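Local coordinates for protein SCO1, mitochondrial (Saccharomyces cerevisiae, PDB 2B7K) that is required for accumulation of subunits 1 and 2 of cytochrome c oxidase and is thought to act in mitochondrial copper transport or insertion, at residues 70-75 / 171-175; 145-149 / 160-164. All coordinates share one frame; numbering follows the deposited sequence.

Contact 1 (70-75 / 171-175); sequences TLSSKY and VDKIV
The ring of Tyr75 carries a methyl of Val175 on one face. CG2 of Val175 stands 3.8 Å from the centroid of the Tyr75 ring and only 8° off the ring normal, a CH-pi contact. Val171 meets the same ring obliquely, with its CG1 3.8 Å from Tyr75 CE1. Tyr75 OH stays 4.4 Å from Asp172 OD1, too far for a hydrogen bond. Beside the ring, Leu71 divides its two methyls. Leu71 CD2 packs 3.7 Å from Val175 CG2 and also meets Val171 CG1; Leu71 CD1 lies 3.9 Å from Ile174 CG2. Thr70 adds its methyl: Thr70 CG2, anti to the backbone N, meets both methyls of Val171. Thr70 OG1 is hydrogen-bonded to the carbonyl of Leu66, one turn earlier. With an alanine at Leu71, both methyls would be gone, which would probably open a gap facing Val175 and leave Ile174 CG2 without its neighbour in 70-75. The axes of these short helical segments approach to 10.9 Å and cross at -67°. No hydrogen bond or salt bridge links the segments, and the join between helix 56-75 and helix 169-180 rests here on apolar contact.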
# COMPACT_ATOMS: atom_id res chain seq x y z
N THR A 70 11.92 8.16 6.80
CA THR A 70 13.28 8.24 6.31
C THR A 70 13.26 8.83 4.91
O THR A 70 14.09 9.67 4.56
CB THR A 70 13.94 6.85 6.24
OG1 THR A 70 14.06 6.31 7.56
CG2 THR A 70 15.31 6.94 5.61
N LEU A 71 12.29 8.39 4.10
CA LEU A 71 12.18 8.88 2.73
C LEU A 71 11.97 10.39 2.66
O LEU A 71 12.64 11.09 1.90
CB LEU A 71 11.03 8.16 2.01
CG LEU A 71 11.40 6.74 1.58
CD1 LEU A 71 10.15 5.97 1.17
CD2 LEU A 71 12.39 6.81 0.41
N SER A 72 11.04 10.90 3.46
CA SER A 72 10.77 12.32 3.45
C SER A 72 11.88 13.16 4.09
O SER A 72 12.31 14.16 3.52
CB SER A 72 9.43 12.61 4.15
OG SER A 72 9.45 12.12 5.47
N SER A 73 12.38 12.74 5.24
CA SER A 73 13.42 13.50 5.92
C SER A 73 14.80 13.46 5.26
O SER A 73 15.47 14.49 5.14
CB SER A 73 13.54 13.05 7.39
OG SER A 73 14.03 11.73 7.50
N LYS A 74 15.22 12.28 4.80
CA LYS A 74 16.54 12.16 4.18
C LYS A 74 16.61 12.37 2.67
O LYS A 74 17.65 12.79 2.15
CB LYS A 74 17.15 10.79 4.50
CG LYS A 74 17.37 10.55 5.98
CD LYS A 74 17.95 9.17 6.22
CE LYS A 74 18.15 8.90 7.70
NZ LYS A 74 18.56 7.49 7.95
N TYR A 75 15.52 12.10 1.96
CA TYR A 75 15.53 12.24 0.51
C TYR A 75 14.46 13.17 -0.06
O TYR A 75 14.41 13.40 -1.27
CB TYR A 75 15.41 10.86 -0.15
CG TYR A 75 16.48 9.89 0.30
CD1 TYR A 75 16.30 9.12 1.45
CD2 TYR A 75 17.68 9.78 -0.39
CE1 TYR A 75 17.31 8.27 1.91
CE2 TYR A 75 18.69 8.93 0.05
CZ TYR A 75 18.50 8.18 1.20
OH TYR A 75 19.51 7.34 1.65
N VAL A 171 14.34 1.32 1.98
CA VAL A 171 14.42 2.72 1.58
C VAL A 171 15.32 2.86 0.35
O VAL A 171 14.98 3.57 -0.59
CB VAL A 171 14.98 3.59 2.73
CG1 VAL A 171 15.31 5.00 2.21
CG2 VAL A 171 13.96 3.67 3.86
N ASP A 172 16.47 2.18 0.36
CA ASP A 172 17.41 2.26 -0.76
C ASP A 172 16.75 1.89 -2.09
O ASP A 172 16.95 2.55 -3.11
CB ASP A 172 18.62 1.35 -0.53
CG ASP A 172 19.46 1.77 0.68
OD1 ASP A 172 19.54 2.98 0.95
OD2 ASP A 172 20.05 0.89 1.34
N LYS A 173 15.95 0.82 -2.07
CA LYS A 173 15.27 0.34 -3.26
C LYS A 173 14.23 1.32 -3.78
O LYS A 173 14.10 1.54 -4.98
CB LYS A 173 14.60 -1.01 -2.98
CG LYS A 173 14.05 -1.71 -4.21
CD LYS A 173 15.18 -2.12 -5.15
CE LYS A 173 14.67 -2.98 -6.30
NZ LYS A 173 15.79 -3.43 -7.17
N ILE A 174 13.47 1.92 -2.87
CA ILE A 174 12.45 2.88 -3.27
C ILE A 174 13.11 4.13 -3.86
O ILE A 174 12.69 4.62 -4.91
CB ILE A 174 11.56 3.26 -2.06
CG1 ILE A 174 10.78 2.01 -1.62
CG2 ILE A 174 10.62 4.39 -2.41
CD1 ILE A 174 9.99 2.18 -0.34
N VAL A 175 14.15 4.63 -3.21
CA VAL A 175 14.86 5.81 -3.70
C VAL A 175 15.33 5.58 -5.14
O VAL A 175 15.14 6.44 -6.00
CB VAL A 175 16.08 6.14 -2.81
CG1 VAL A 175 16.87 7.30 -3.41
CG2 VAL A 175 15.60 6.49 -1.40

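Contact 2 (145-149 / 160-164); sequences SIFFY and ALGRN
Phe148 and Leu161 form the tight part of this contact. They are an antiparallel hydrogen-bonded pair. Leu161 N gives a bond of 2.8 Å to Phe148 O, in the carbonyl plane. Phe148 N returns one of 3.0 Å to Leu161 O, tilted 34° from that carbonyl's plane. Leu161 O also lies at the edge of the Phe148 ring, 3.6 Å from Phe148 CD1. Each carbonyl takes a CA-H...O contact too: Phe148 O from Ala160 CA at 3.1 Å, and Leu161 O from Phe147 CA at 3.5 Å. The ring of Phe148 also meets the rings of Trp67 and Tyr47 on the side of the sheet covered by helix 56-75. Strands 148-151 and 157-161 make a beta hairpin at one margin of the thioredoxin-like sheet, and 157-161 is one of its two edge strands within the chain. Past the bonded pair the chains continue as loop and contact is looser. The exposed Phe147 ring, its CG anti to the carbonyl carbon (chi1 -66°), meets Gly162 obliquely, with Phe147 CD2 3.7 Å from Gly162 CA. Further out, the bent chain of exposed Arg163 brings its NE within 3.9 Å of Ile146 CG2. Arg163 also touches Glu60 of helix 56-75. Ile146 is two residues after His144, a probable copper ligand, and their side chains lie about 6 Å apart.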
# COMPACT_ATOMS: atom_id res chain seq x y z
N SER A 145 0.01 -11.70 3.41
CA SER A 145 -0.03 -10.24 3.57
C SER A 145 1.42 -9.87 3.86
O SER A 145 1.72 -9.30 4.91
CB SER A 145 -0.92 -9.84 4.75
OG SER A 145 -2.26 -10.27 4.56
N ILE A 146 2.30 -10.20 2.93
CA ILE A 146 3.72 -9.96 3.12
C ILE A 146 4.46 -9.05 2.14
O ILE A 146 5.64 -8.77 2.36
CB ILE A 146 4.47 -11.31 3.18
CG1 ILE A 146 4.19 -12.10 1.90
CG2 ILE A 146 4.04 -12.10 4.41
CD1 ILE A 146 4.88 -13.45 1.83
N PHE A 147 3.82 -8.59 1.08
CA PHE A 147 4.52 -7.71 0.13
C PHE A 147 3.99 -6.28 0.13
O PHE A 147 2.82 -6.05 0.43
CB PHE A 147 4.40 -8.19 -1.32
CG PHE A 147 5.09 -9.48 -1.60
CD1 PHE A 147 4.37 -10.67 -1.66
CD2 PHE A 147 6.47 -9.52 -1.83
CE1 PHE A 147 5.01 -11.88 -1.95
CE2 PHE A 147 7.11 -10.72 -2.12
CZ PHE A 147 6.38 -11.90 -2.18
N PHE A 148 4.86 -5.35 -0.23
CA PHE A 148 4.48 -3.95 -0.41
C PHE A 148 4.59 -3.82 -1.93
O PHE A 148 5.56 -4.29 -2.52
CB PHE A 148 5.45 -2.98 0.26
CG PHE A 148 5.34 -2.94 1.76
CD1 PHE A 148 6.25 -3.64 2.55
CD2 PHE A 148 4.35 -2.20 2.38
CE1 PHE A 148 6.16 -3.60 3.94
CE2 PHE A 148 4.25 -2.14 3.77
CZ PHE A 148 5.16 -2.85 4.55
N TYR A 149 3.58 -3.23 -2.56
CA TYR A 149 3.60 -3.06 -4.01
C TYR A 149 3.85 -1.60 -4.36
O TYR A 149 3.05 -0.72 -4.00
CB TYR A 149 2.26 -3.52 -4.62
CG TYR A 149 1.89 -4.94 -4.23
CD1 TYR A 149 1.38 -5.22 -2.97
CD2 TYR A 149 2.10 -6.00 -5.11
CE1 TYR A 149 1.09 -6.53 -2.58
CE2 TYR A 149 1.81 -7.31 -4.74
CZ TYR A 149 1.31 -7.57 -3.47
OH TYR A 149 1.05 -8.87 -3.09
N ALA A 160 8.04 -5.10 -5.89
CA ALA A 160 7.40 -5.58 -4.68
C ALA A 160 8.48 -5.73 -3.63
O ALA A 160 9.55 -6.27 -3.90
CB ALA A 160 6.72 -6.91 -4.93
N LEU A 161 8.21 -5.24 -2.42
CA LEU A 161 9.20 -5.36 -1.36
C LEU A 161 8.69 -6.35 -0.33
O LEU A 161 7.68 -6.11 0.34
CB LEU A 161 9.46 -3.99 -0.72
CG LEU A 161 10.02 -2.93 -1.68
CD1 LEU A 161 8.87 -2.20 -2.36
CD2 LEU A 161 10.88 -1.94 -0.91
N GLY A 162 9.38 -7.48 -0.25
CA GLY A 162 9.02 -8.52 0.69
C GLY A 162 9.62 -8.29 2.07
O GLY A 162 10.23 -7.26 2.33
N ARG A 163 9.47 -9.28 2.94
CA ARG A 163 9.98 -9.16 4.29
C ARG A 163 11.49 -9.19 4.39
O ARG A 163 12.06 -8.89 5.43
CB ARG A 163 9.37 -10.24 5.17
CG ARG A 163 7.88 -10.05 5.40
CD ARG A 163 7.41 -10.84 6.60
NE ARG A 163 7.38 -12.27 6.33
CZ ARG A 163 7.22 -13.19 7.28
NH1 ARG A 163 7.21 -14.47 6.95
NH2 ARG A 163 7.09 -12.83 8.55
N ASN A 164 12.16 -9.55 3.29
CA ASN A 164 13.61 -9.60 3.31
C ASN A 164 14.24 -8.22 3.21
O ASN A 164 15.46 -8.07 3.30
CB ASN A 164 14.12 -10.53 2.21
CG ASN A 164 13.96 -11.99 2.59
OD1 ASN A 164 14.57 -12.44 3.56
ND2 ASN A 164 13.15 -12.72 1.84

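The centres of contacts 1 and 2 lie about 17 Å apart. Along the chain, helix 56-75 comes first, then the hairpin strands 148-151 and 157-161, then helix 169-180. Contact 2 therefore falls between the two halves of contact 1. They meet directly where Ile174 CG1 packs 4.0 Å from Leu161 CD2. Helix 56-75 serves both: its residues 70-75 pack on helix 169-180, and Glu60, Lys63 and Leu64 on its earlier turns touch Phe148. Contact 2 borders the probable copper site, whereas contact 1 lies away from it. Together they join the hairpin and the following helix to helix 56-75 within the thioredoxin-like domain.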